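Coclaurine N-methyltransferase (Coptis japonica, PDB 6GKV) catalyses transfer of a methyl group from S-adenosyl-L-methionine to the ring nitrogen of coclaurine and related tetrahydroisoquinolines in alkaloid biosynthesis. Local coordinates at residues 26-31 and 330-335; 82-87 and 296-301; 128-133 and 211-216. All coordinates share one frame; numbering follows the deposited sequence.

Contact 1: 26-31 and 330-335. With F2W (6,7-dimethoxy-2-methyl-1,2,3,4-tetrahydroisoquinolin-2-ium), chain D.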
loop_
_atom_site.group_PDB
_atom_site.type_symbol
_atom_site.label_atom_id
_atom_site.label_comp_id
_atom_site.label_asym_id
_atom_site.label_seq_id
_atom_site.Cartn_x
_atom_site.Cartn_y
_atom_site.Cartn_z
ATOM N N GLN A 26 30.834 3.909 8.281
ATOM C CA GLN A 26 30.626 5.346 8.207
ATOM C C GLN A 26 30.342 5.840 6.787
ATOM O O GLN A 26 29.471 6.674 6.592
ATOM C CB GLN A 26 31.839 6.087 8.771
ATOM C CG GLN A 26 31.625 7.571 8.916
ATOM C CD GLN A 26 32.778 8.250 9.613
ATOM O OE1 GLN A 26 33.298 9.262 9.147
ATOM N NE2 GLN A 26 33.196 7.685 10.734
ATOM N N LEU A 27 31.073 5.337 5.795
ATOM C CA LEU A 27 30.897 5.821 4.421
ATOM C C LEU A 27 29.599 5.304 3.809
ATOM O O LEU A 27 28.967 5.993 2.995
ATOM C CB LEU A 27 32.085 5.415 3.539
ATOM C CG LEU A 27 33.415 6.116 3.829
ATOM C CD1 LEU A 27 34.553 5.520 3.005
ATOM C CD2 LEU A 27 33.291 7.603 3.564
ATOM N N ILE A 28 29.233 4.081 4.183
ATOM C CA ILE A 28 28.003 3.463 3.712
ATOM C C ILE A 28 26.821 4.273 4.240
ATOM O O ILE A 28 25.947 4.668 3.467
ATOM C CB ILE A 28 27.915 1.977 4.144
ATOM C CG1 ILE A 28 28.920 1.152 3.334
ATOM C CG2 ILE A 28 26.530 1.438 3.939
ATOM C CD1 ILE A 28 28.912 -0.328 3.620
ATOM N N ARG A 29 26.830 4.565 5.541
ATOM C CA ARG A 29 25.761 5.333 6.172
ATOM C C ARG A 29 25.539 6.664 5.488
ATOM O O ARG A 29 24.415 7.176 5.475
ATOM C CB ARG A 29 26.056 5.593 7.643
ATOM C CG ARG A 29 26.083 4.362 8.463
ATOM C CD ARG A 29 25.949 4.684 9.899
ATOM N NE ARG A 29 26.445 3.565 10.672
ATOM C CZ ARG A 29 27.593 3.583 11.331
ATOM N NH1 ARG A 29 28.342 4.686 11.326
ATOM N NH2 ARG A 29 27.985 2.504 12.004
ATOM N N ARG A 30 26.608 7.230 4.935
ATOM C CA ARG A 30 26.523 8.538 4.296
ATOM C C ARG A 30 25.746 8.426 3.001
ATOM O O ARG A 30 25.009 9.340 2.637
ATOM C CB ARG A 30 27.907 9.115 4.008
ATOM C CG ARG A 30 28.709 9.475 5.222
ATOM C CD ARG A 30 29.975 10.223 4.777
ATOM N NE ARG A 30 30.891 10.437 5.899
ATOM C CZ ARG A 30 32.197 10.628 5.790
ATOM N NH1 ARG A 30 32.784 10.640 4.595
ATOM N NH2 ARG A 30 32.921 10.805 6.884
ATOM N N GLU A 31 25.937 7.311 2.297
ATOM C CA GLU A 31 25.219 7.066 1.043
ATOM C C GLU A 31 23.763 6.727 1.334
ATOM O O GLU A 31 22.860 7.247 0.681
ATOM C CB GLU A 31 25.881 5.945 0.226
ATOM C CG GLU A 31 27.194 6.337 -0.397
ATOM C CD GLU A 31 27.115 7.656 -1.150
ATOM O OE1 GLU A 31 26.266 7.773 -2.062
ATOM O OE2 GLU A 31 27.901 8.573 -0.825
ATOM N N GLY A 330 24.787 -5.211 3.743
ATOM C CA GLY A 330 23.612 -5.760 4.397
ATOM C C GLY A 330 23.428 -5.264 5.821
ATOM O O GLY A 330 22.331 -4.860 6.203
ATOM N N MET A 331 24.497 -5.292 6.610
ATOM C CA MET A 331 24.426 -4.818 7.994
ATOM C C MET A 331 23.929 -3.379 8.128
ATOM O O MET A 331 23.001 -3.099 8.864
ATOM C CB MET A 331 25.786 -4.919 8.668
ATOM C CG MET A 331 25.991 -6.188 9.444
ATOM S SD MET A 331 27.627 -6.205 10.192
ATOM C CE MET A 331 27.481 -4.875 11.348
ATOM N N GLU A 332 24.561 -2.468 7.415
ATOM C CA GLU A 332 24.277 -1.066 7.611
ATOM C C GLU A 332 22.976 -0.654 6.952
ATOM O O GLU A 332 22.293 0.236 7.440
ATOM C CB GLU A 332 25.419 -0.208 7.065
ATOM C CG GLU A 332 26.723 -0.324 7.826
ATOM C CD GLU A 332 26.568 -0.088 9.300
ATOM O OE1 GLU A 332 26.102 1.015 9.682
ATOM O OE2 GLU A 332 26.923 -1.006 10.081
ATOM N N MET A 333 22.647 -1.271 5.823
ATOM C CA MET A 333 21.482 -0.849 5.079
ATOM C C MET A 333 20.215 -1.239 5.838
ATOM O O MET A 333 19.347 -0.415 6.098
ATOM C CB MET A 333 21.494 -1.458 3.681
ATOM C CG MET A 333 20.157 -1.439 3.040
ATOM S SD MET A 333 20.023 -2.163 1.430
ATOM C CE MET A 333 20.426 -0.746 0.559
ATOM N N PHE A 334 20.130 -2.506 6.214
ATOM C CA PHE A 334 18.965 -3.002 6.902
ATOM C C PHE A 334 18.908 -2.618 8.373
ATOM O O PHE A 334 17.829 -2.497 8.925
ATOM C CB PHE A 334 18.894 -4.503 6.717
ATOM C CG PHE A 334 18.510 -4.867 5.332
ATOM C CD1 PHE A 334 19.486 -5.009 4.341
ATOM C CD2 PHE A 334 17.165 -4.969 4.982
ATOM C CE1 PHE A 334 19.133 -5.291 3.037
ATOM C CE2 PHE A 334 16.802 -5.249 3.672
ATOM C CZ PHE A 334 17.781 -5.414 2.707
ATOM N N GLY A 335 20.054 -2.410 9.006
ATOM C CA GLY A 335 20.062 -1.987 10.401
ATOM C C GLY A 335 19.905 -0.486 10.559
ATOM O O GLY A 335 19.785 -0.003 11.681
HETATM C CAM F2W D . 23.326 -7.823 1.558
HETATM O OAK F2W D . 22.352 -6.954 0.935
HETATM C CAB F2W D . 21.417 -7.697 0.259
HETATM C CAA F2W D . 21.412 -9.097 0.242
HETATM C CAF F2W D . 20.421 -9.746 -0.489
HETATM C CAJ F2W D . 20.314 -11.125 -0.534
HETATM C CAI F2W D . 19.555 -11.754 -1.747
HETATM N NAH F2W D . 18.212 -11.155 -1.688
HETATM C CAO F2W D . 17.641 -11.561 -2.987
HETATM C CAG F2W D . 18.569 -9.746 -1.881
HETATM C CAE F2W D . 19.430 -9.033 -1.107
HETATM C CAD F2W D . 19.452 -7.640 -1.118
HETATM C CAC F2W D . 20.430 -6.978 -0.396
HETATM O OAL F2W D . 20.550 -5.616 -0.326
HETATM C CAN F2W D . 19.562 -4.795 -0.978
#

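Contact 2: 82-87 and 296-301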
loop_
_atom_site.group_PDB
_atom_site.type_symbol
_atom_site.label_atom_id
_atom_site.label_comp_id
_atom_site.label_asym_id
_atom_site.label_seq_id
_atom_site.Cartn_x
_atom_site.Cartn_y
_atom_site.Cartn_z
ATOM N N LEU A 82 29.935 -21.527 1.079
ATOM C CA LEU A 82 28.656 -21.187 1.686
ATOM C C LEU A 82 28.483 -21.862 3.061
ATOM O O LEU A 82 27.938 -21.255 3.970
ATOM C CB LEU A 82 27.502 -21.534 0.724
ATOM C CG LEU A 82 27.509 -20.611 -0.508
ATOM C CD1 LEU A 82 26.458 -21.007 -1.523
ATOM C CD2 LEU A 82 27.348 -19.123 -0.126
ATOM N N LYS A 83 28.997 -23.081 3.227
ATOM C CA LYS A 83 28.852 -23.768 4.513
ATOM C C LYS A 83 29.645 -23.075 5.619
ATOM O O LYS A 83 29.348 -23.254 6.808
ATOM C CB LYS A 83 29.259 -25.238 4.436
ATOM C CG LYS A 83 29.167 -25.856 3.041
ATOM C CD LYS A 83 29.292 -27.382 3.091
ATOM C CE LYS A 83 28.020 -28.009 3.670
ATOM N NZ LYS A 83 27.809 -29.414 3.177
ATOM N N ILE A 84 30.647 -22.290 5.235
ATOM C CA ILE A 84 31.420 -21.527 6.199
ATOM C C ILE A 84 30.718 -20.195 6.526
ATOM O O ILE A 84 30.541 -19.838 7.700
ATOM C CB ILE A 84 32.829 -21.286 5.669
ATOM C CG1 ILE A 84 33.566 -22.618 5.508
ATOM C CG2 ILE A 84 33.617 -20.404 6.611
ATOM C CD1 ILE A 84 34.864 -22.505 4.749
ATOM N N MET A 85 30.311 -19.468 5.488
ATOM C CA MET A 85 29.687 -18.179 5.714
ATOM C C MET A 85 28.249 -18.327 6.212
ATOM O O MET A 85 27.862 -17.651 7.160
ATOM C CB MET A 85 29.717 -17.322 4.453
ATOM C CG MET A 85 29.326 -15.880 4.730
ATOM S SD MET A 85 29.386 -14.783 3.303
ATOM C CE MET A 85 27.801 -15.126 2.518
ATOM N N ASN A 86 27.464 -19.201 5.575
ATOM C CA ASN A 86 26.072 -19.419 5.986
ATOM C C ASN A 86 26.023 -20.385 7.163
ATOM O O ASN A 86 27.022 -21.040 7.475
ATOM C CB ASN A 86 25.216 -19.962 4.834
ATOM C CG ASN A 86 25.112 -18.994 3.655
ATOM O OD1 ASN A 86 25.684 -17.894 3.674
ATOM N ND2 ASN A 86 24.387 -19.411 2.616
ATOM N N GLY A 87 24.860 -20.470 7.813
ATOM C CA GLY A 87 24.631 -21.426 8.891
ATOM C C GLY A 87 24.342 -22.823 8.366
ATOM O O GLY A 87 24.617 -23.109 7.200
ATOM N N ASP A 296 35.657 -13.708 8.762
ATOM C CA ASP A 296 36.859 -13.341 9.532
ATOM C C ASP A 296 37.418 -14.411 10.477
ATOM O O ASP A 296 38.609 -14.427 10.781
ATOM C CB ASP A 296 36.559 -12.085 10.355
ATOM C CG ASP A 296 36.180 -10.905 9.491
ATOM O OD1 ASP A 296 36.630 -10.866 8.322
ATOM O OD2 ASP A 296 35.423 -10.034 9.976
ATOM N N ALA A 297 36.553 -15.290 10.955
ATOM C CA ALA A 297 36.967 -16.327 11.889
ATOM C C ALA A 297 37.516 -17.553 11.147
ATOM O O ALA A 297 38.181 -18.410 11.735
ATOM C CB ALA A 297 35.787 -16.710 12.791
ATOM N N ASN A 298 37.240 -17.640 9.849
ATOM C CA ASN A 298 37.713 -18.781 9.075
ATOM C C ASN A 298 38.497 -18.341 7.861
ATOM O O ASN A 298 38.426 -18.972 6.809
ATOM C CB ASN A 298 36.550 -19.657 8.624
ATOM C CG ASN A 298 35.634 -20.027 9.753
ATOM O OD1 ASN A 298 35.893 -20.969 10.510
ATOM N ND2 ASN A 298 34.553 -19.285 9.881
ATOM N N LEU A 299 39.234 -17.247 8.003
ATOM C CA LEU A 299 40.094 -16.778 6.933
ATOM C C LEU A 299 41.180 -17.806 6.655
ATOM O O LEU A 299 41.680 -17.901 5.538
ATOM C CB LEU A 299 40.708 -15.424 7.288
ATOM C CG LEU A 299 39.642 -14.331 7.296
ATOM C CD1 LEU A 299 40.193 -13.009 7.821
ATOM C CD2 LEU A 299 39.052 -14.172 5.901
ATOM N N ASP A 300 41.528 -18.589 7.673
ATOM C CA ASP A 300 42.562 -19.604 7.523
ATOM C C ASP A 300 42.175 -20.692 6.500
ATOM O O ASP A 300 43.055 -21.254 5.854
ATOM C CB ASP A 300 42.912 -20.235 8.886
ATOM C CG ASP A 300 41.701 -20.826 9.606
ATOM O OD1 ASP A 300 40.571 -20.341 9.383
ATOM O OD2 ASP A 300 41.888 -21.776 10.404
ATOM N N VAL A 301 40.878 -20.966 6.339
ATOM C CA VAL A 301 40.386 -21.981 5.392
ATOM C C VAL A 301 39.771 -21.345 4.132
ATOM O O VAL A 301 39.732 -21.960 3.054
ATOM C CB VAL A 301 39.344 -22.928 6.071
ATOM C CG1 VAL A 301 38.292 -22.128 6.805
ATOM C CG2 VAL A 301 38.677 -23.863 5.063
#

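Contact 3: 128-133 and 211-216. With SAH (S-adenosyl-L-homocysteine), chain C.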
loop_
_atom_site.group_PDB
_atom_site.type_symbol
_atom_site.label_atom_id
_atom_site.label_comp_id
_atom_site.label_asym_id
_atom_site.label_seq_id
_atom_site.Cartn_x
_atom_site.Cartn_y
_atom_site.Cartn_z
ATOM N N LEU A 128 6.094 -25.900 -4.169
ATOM C CA LEU A 128 7.049 -25.389 -5.154
ATOM C C LEU A 128 7.887 -24.257 -4.580
ATOM O O LEU A 128 7.360 -23.253 -4.091
ATOM C CB LEU A 128 6.313 -24.903 -6.391
ATOM C CG LEU A 128 7.123 -24.290 -7.523
ATOM C CD1 LEU A 128 8.134 -25.292 -8.036
ATOM C CD2 LEU A 128 6.185 -23.854 -8.646
ATOM N N ASP A 129 9.202 -24.424 -4.647
ATOM C CA ASP A 129 10.131 -23.451 -4.097
ATOM C C ASP A 129 10.864 -22.739 -5.232
ATOM O O ASP A 129 11.859 -23.247 -5.751
ATOM C CB ASP A 129 11.107 -24.149 -3.151
ATOM C CG ASP A 129 12.041 -23.188 -2.456
ATOM O OD1 ASP A 129 11.743 -21.978 -2.420
ATOM O OD2 ASP A 129 13.065 -23.650 -1.916
ATOM N N LEU A 130 10.356 -21.567 -5.619
ATOM C CA LEU A 130 10.903 -20.823 -6.751
ATOM C C LEU A 130 12.122 -20.014 -6.351
ATOM O O LEU A 130 12.029 -19.097 -5.530
ATOM C CB LEU A 130 9.849 -19.898 -7.365
ATOM C CG LEU A 130 8.742 -20.601 -8.149
ATOM C CD1 LEU A 130 7.730 -19.614 -8.699
ATOM C CD2 LEU A 130 9.357 -21.404 -9.272
ATOM N N GLY A 131 13.265 -20.361 -6.945
ATOM C CA GLY A 131 14.511 -19.698 -6.633
ATOM C C GLY A 131 15.032 -20.188 -5.297
ATOM O O GLY A 131 15.264 -19.406 -4.372
ATOM N N CYS A 132 15.256 -21.493 -5.231
ATOM C CA CYS A 132 15.466 -22.221 -3.989
ATOM C C CYS A 132 16.811 -22.040 -3.279
ATOM O O CYS A 132 16.992 -22.537 -2.154
ATOM C CB CYS A 132 15.282 -23.704 -4.280
ATOM S SG CYS A 132 16.483 -24.293 -5.464
ATOM N N GLY A 133 17.763 -21.377 -3.933
ATOM C CA GLY A 133 19.098 -21.239 -3.369
ATOM C C GLY A 133 19.755 -22.590 -3.142
ATOM O O GLY A 133 19.786 -23.427 -4.039
ATOM N N ARG A 211 1.518 -13.337 -13.472
ATOM C CA ARG A 211 0.575 -14.030 -14.338
ATOM C C ARG A 211 1.028 -15.486 -14.508
ATOM O O ARG A 211 0.228 -16.420 -14.366
ATOM C CB ARG A 211 0.438 -13.339 -15.706
ATOM C CG ARG A 211 -0.701 -13.907 -16.604
ATOM C CD ARG A 211 -0.919 -13.058 -17.866
ATOM N NE ARG A 211 -0.916 -11.625 -17.567
ATOM C CZ ARG A 211 -1.944 -10.952 -17.043
ATOM N NH1 ARG A 211 -3.084 -11.576 -16.763
ATOM N NH2 ARG A 211 -1.842 -9.651 -16.798
ATOM N N LYS A 212 2.314 -15.674 -14.791
ATOM C CA LYS A 212 2.863 -17.012 -14.998
ATOM C C LYS A 212 2.722 -17.880 -13.738
ATOM O O LYS A 212 2.198 -18.988 -13.794
ATOM C CB LYS A 212 4.340 -16.927 -15.432
ATOM C CG LYS A 212 5.026 -18.274 -15.579
ATOM C CD LYS A 212 6.484 -18.136 -15.990
ATOM C CE LYS A 212 6.631 -17.804 -17.464
ATOM N NZ LYS A 212 8.016 -17.401 -17.780
ATOM N N ILE A 213 3.177 -17.361 -12.604
ATOM C CA ILE A 213 3.164 -18.108 -11.349
ATOM C C ILE A 213 1.747 -18.521 -10.899
ATOM O O ILE A 213 1.548 -19.605 -10.322
ATOM C CB ILE A 213 3.853 -17.280 -10.235
ATOM C CG1 ILE A 213 5.348 -17.126 -10.555
ATOM C CG2 ILE A 213 3.689 -17.943 -8.877
ATOM C CD1 ILE A 213 6.096 -16.299 -9.541
ATOM N N SER A 214 0.763 -17.664 -11.167
ATOM C CA SER A 214 -0.613 -17.940 -10.744
ATOM C C SER A 214 -1.164 -19.134 -11.507
ATOM O O SER A 214 -1.980 -19.890 -10.983
ATOM C CB SER A 214 -1.518 -16.720 -10.947
ATOM O OG SER A 214 -1.726 -16.452 -12.322
ATOM N N GLU A 215 -0.690 -19.306 -12.740
ATOM C CA GLU A 215 -1.102 -20.431 -13.581
ATOM C C GLU A 215 -0.581 -21.747 -13.005
ATOM O O GLU A 215 -1.098 -22.814 -13.331
ATOM C CB GLU A 215 -0.615 -20.241 -15.020
ATOM C CG GLU A 215 -1.248 -19.043 -15.735
ATOM C CD GLU A 215 -0.616 -18.741 -17.093
ATOM O OE1 GLU A 215 0.303 -19.482 -17.514
ATOM O OE2 GLU A 215 -1.044 -17.759 -17.738
ATOM N N TRP A 216 0.426 -21.653 -12.134
ATOM C CA TRP A 216 0.981 -22.812 -11.437
ATOM C C TRP A 216 0.358 -23.057 -10.061
ATOM O O TRP A 216 0.758 -23.989 -9.353
ATOM C CB TRP A 216 2.486 -22.650 -11.266
ATOM C CG TRP A 216 3.226 -22.465 -12.533
ATOM C CD1 TRP A 216 2.822 -22.835 -13.773
ATOM C CD2 TRP A 216 4.498 -21.847 -12.695
ATOM N NE1 TRP A 216 3.764 -22.494 -14.700
ATOM C CE2 TRP A 216 4.820 -21.878 -14.058
ATOM C CE3 TRP A 216 5.422 -21.263 -11.807
ATOM C CZ2 TRP A 216 6.005 -21.364 -14.575
ATOM C CZ3 TRP A 216 6.599 -20.742 -12.315
ATOM C CH2 TRP A 216 6.879 -20.795 -13.684
HETATM N N SAH C . 15.595 -18.513 -2.018
HETATM C CA SAH C . 16.943 -18.857 -1.587
HETATM C CB SAH C . 17.972 -17.943 -2.237
HETATM C CG SAH C . 17.522 -16.508 -2.496
HETATM S SD SAH C . 18.751 -15.606 -3.479
HETATM C C SAH C . 17.087 -18.781 -0.075
HETATM O O SAH C . 16.224 -18.178 0.563
HETATM O OXT SAH C . 18.048 -19.302 0.519
HETATM C "C5'" SAH C . 17.771 -15.692 -5.004
HETATM C "C4'" SAH C . 17.612 -17.103 -5.582
HETATM O "O4'" SAH C . 16.874 -17.061 -6.794
HETATM C "C3'" SAH C . 18.946 -17.759 -5.910
HETATM O "O3'" SAH C . 18.857 -19.132 -5.624
HETATM C "C2'" SAH C . 19.098 -17.627 -7.405
HETATM O "O2'" SAH C . 19.809 -18.740 -7.889
HETATM C "C1'" SAH C . 17.641 -17.606 -7.861
HETATM N N9 SAH C . 17.428 -16.851 -9.117
HETATM C C8 SAH C . 17.818 -15.564 -9.422
HETATM N N7 SAH C . 17.414 -15.280 -10.687
HETATM C C5 SAH C . 16.772 -16.369 -11.196
HETATM C C6 SAH C . 16.172 -16.637 -12.432
HETATM N N6 SAH C . 16.150 -15.720 -13.403
HETATM N N1 SAH C . 15.595 -17.875 -12.649
HETATM C C2 SAH C . 15.620 -18.838 -11.655
HETATM N N3 SAH C . 16.213 -18.568 -10.438
HETATM C C4 SAH C . 16.780 -17.357 -10.217
#

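Contact 1: 26-31 and 330-335
E332, on helix 313-335, carries most of this contact and meets helix 21-39 with two different parts of its side chain. Its CB lies 3.7 Å from I28 CG2, the two side chains crossing at about a right angle. That methyl is placed by the first torsion of I28: with chi1 at -72°, CG2 stands anti to the backbone N and CG1 beside it. Farther out the E332 chain bends at chi2 and turns its carboxylate to R29. There OE1 accepts from R29 NE at 2.8 Å, a salt bridge whose hydrogen bond is weak because the N-H points well off the oxygen (129°). The guanidinium and carboxylate planes stand 73° apart, so the pair is not the flat two-pronged kind; NH2 of R29 stays 3.3 Å from E332 OE1. I28 also packs on W245 and F246, while K25 touches E332 from the same helix as R29. The other side of helix 313-335 serves the N-methylheliamine pocket, where G330 CA comes within 3.5 Å of the ligand's CAM methyl. Burial alone would tend to favour the neutral acid; the R29 charge probably keeps E332 ionised, a charge link between helix 21-39 and the back of a pocket helix.

Contact 2: 82-87 and 296-301
I84 of helix 79-85 faces the junction between helices 281-297 and 299-309 and divides its two branches between N298 and V301. The CG2 methyl, held anti to the backbone N by a chi1 of -64°, meets N298, 3.6 Å from both N298 CB and N298 ND2, the two side chains crossing at a slant. This is van der Waals contact between a methyl and the amide arm. The polar business of that amide lies elsewhere, since ND2 gives its hydrogen bond to the carbonyl O of R294, one turn back on helix 281-297, which fixes the amide while its CB and nitrogen touch the methyl. The longer branch of I84 goes to V301. Here the side chains reach toward each other tip to tip, and I84 CD1 faces both valine methyls, 4.0 Å from V301 CG1 and 4.1 Å from V301 CG2. An alanine in place of I84 would remove both branches, and is likely to leave a gap in front of V301 and N298 without the methyl that packs on it. No hydrogen bond crosses between the segments, so van der Waals packing is what joins these two segments. N298 occupies the N-cap position of helix 299-309, although its side chain makes no capping bond. Around this point I84 also packs on I302 and M305 of helix 299-309, M85 turns to W291 and L295 of helix 281-297 and to W323 and C327 of helix 313-335, and L299 rests on I320 and R324 of that last helix.

Contact 3: 128-133 and 211-216
The cofactor-binding loop of the Rossmann-like methyltransferase fold starts here: strand 126-130 runs into G131, C132 and G133, the glycine-rich turn that holds S-adenosyl-L-homocysteine, and behind it helix 206-215 packs against the sheet. The G131-G133 spacing is consistent with the GxGxxA pattern of such folds. Both glycines have positive phi, and a side chain on either would run into the ligand. The O of G131 accepts a hydrogen bond from the ligand's amino N at 2.5 Å, a short distance at this resolution, and S93, Q159 and D181 give further polar contacts to the same molecule.

Away from the ligand, L128 and L130 point their side chains at the helix, while D129 between them faces the other way and bonds to T138. L130 carries the larger share. Its CD1 meets I213 CD1 end to end at 3.8 Å, and the same methyl stands at the rim of the W216 indole, close to the ring plane and 4.0 Å from W216 CZ3. The ring therefore presents an edge to L130. With chi1 of W216 at -57°, CG is anti to the carbonyl carbon, and the indole folds back over the end of helix 206-215, where K212 O and I213 CA lie over one face. L128, its CG anti to the backbone N (chi1 178°), brings CD2 to W216 CE3 at 4.2 Å, crossing the ring obliquely. I194 of the neighbouring strand 191-197 touches L130, I213 and W216, extending this buried hydrophobic layer. At the far side of the helix, S214 OG donates to the carbonyl O of R211 at 2.8 Å, tilted 33° from the carbonyl plane.

In the fold
From the N terminus, helix 21-39 opens the widest loop, which contact 1 closes only when the chain returns along helix 313-335. Within it, helix 79-85 starts a second loop, ended by contact 2 where helix 281-297 gives way to helix 299-309. Strand 126-130 starts the innermost one, completed by contact 3 at helix 206-215. The three loops thus nest without crossing. Contact 3 ties a strand of the central sheet to a flanking helix, on the opposite side of the chain's centre from the other two. Contacts 1 and 2 join helices, their centres about 23 Å apart, and helices 299-309 and 313-335 connect them in sequence.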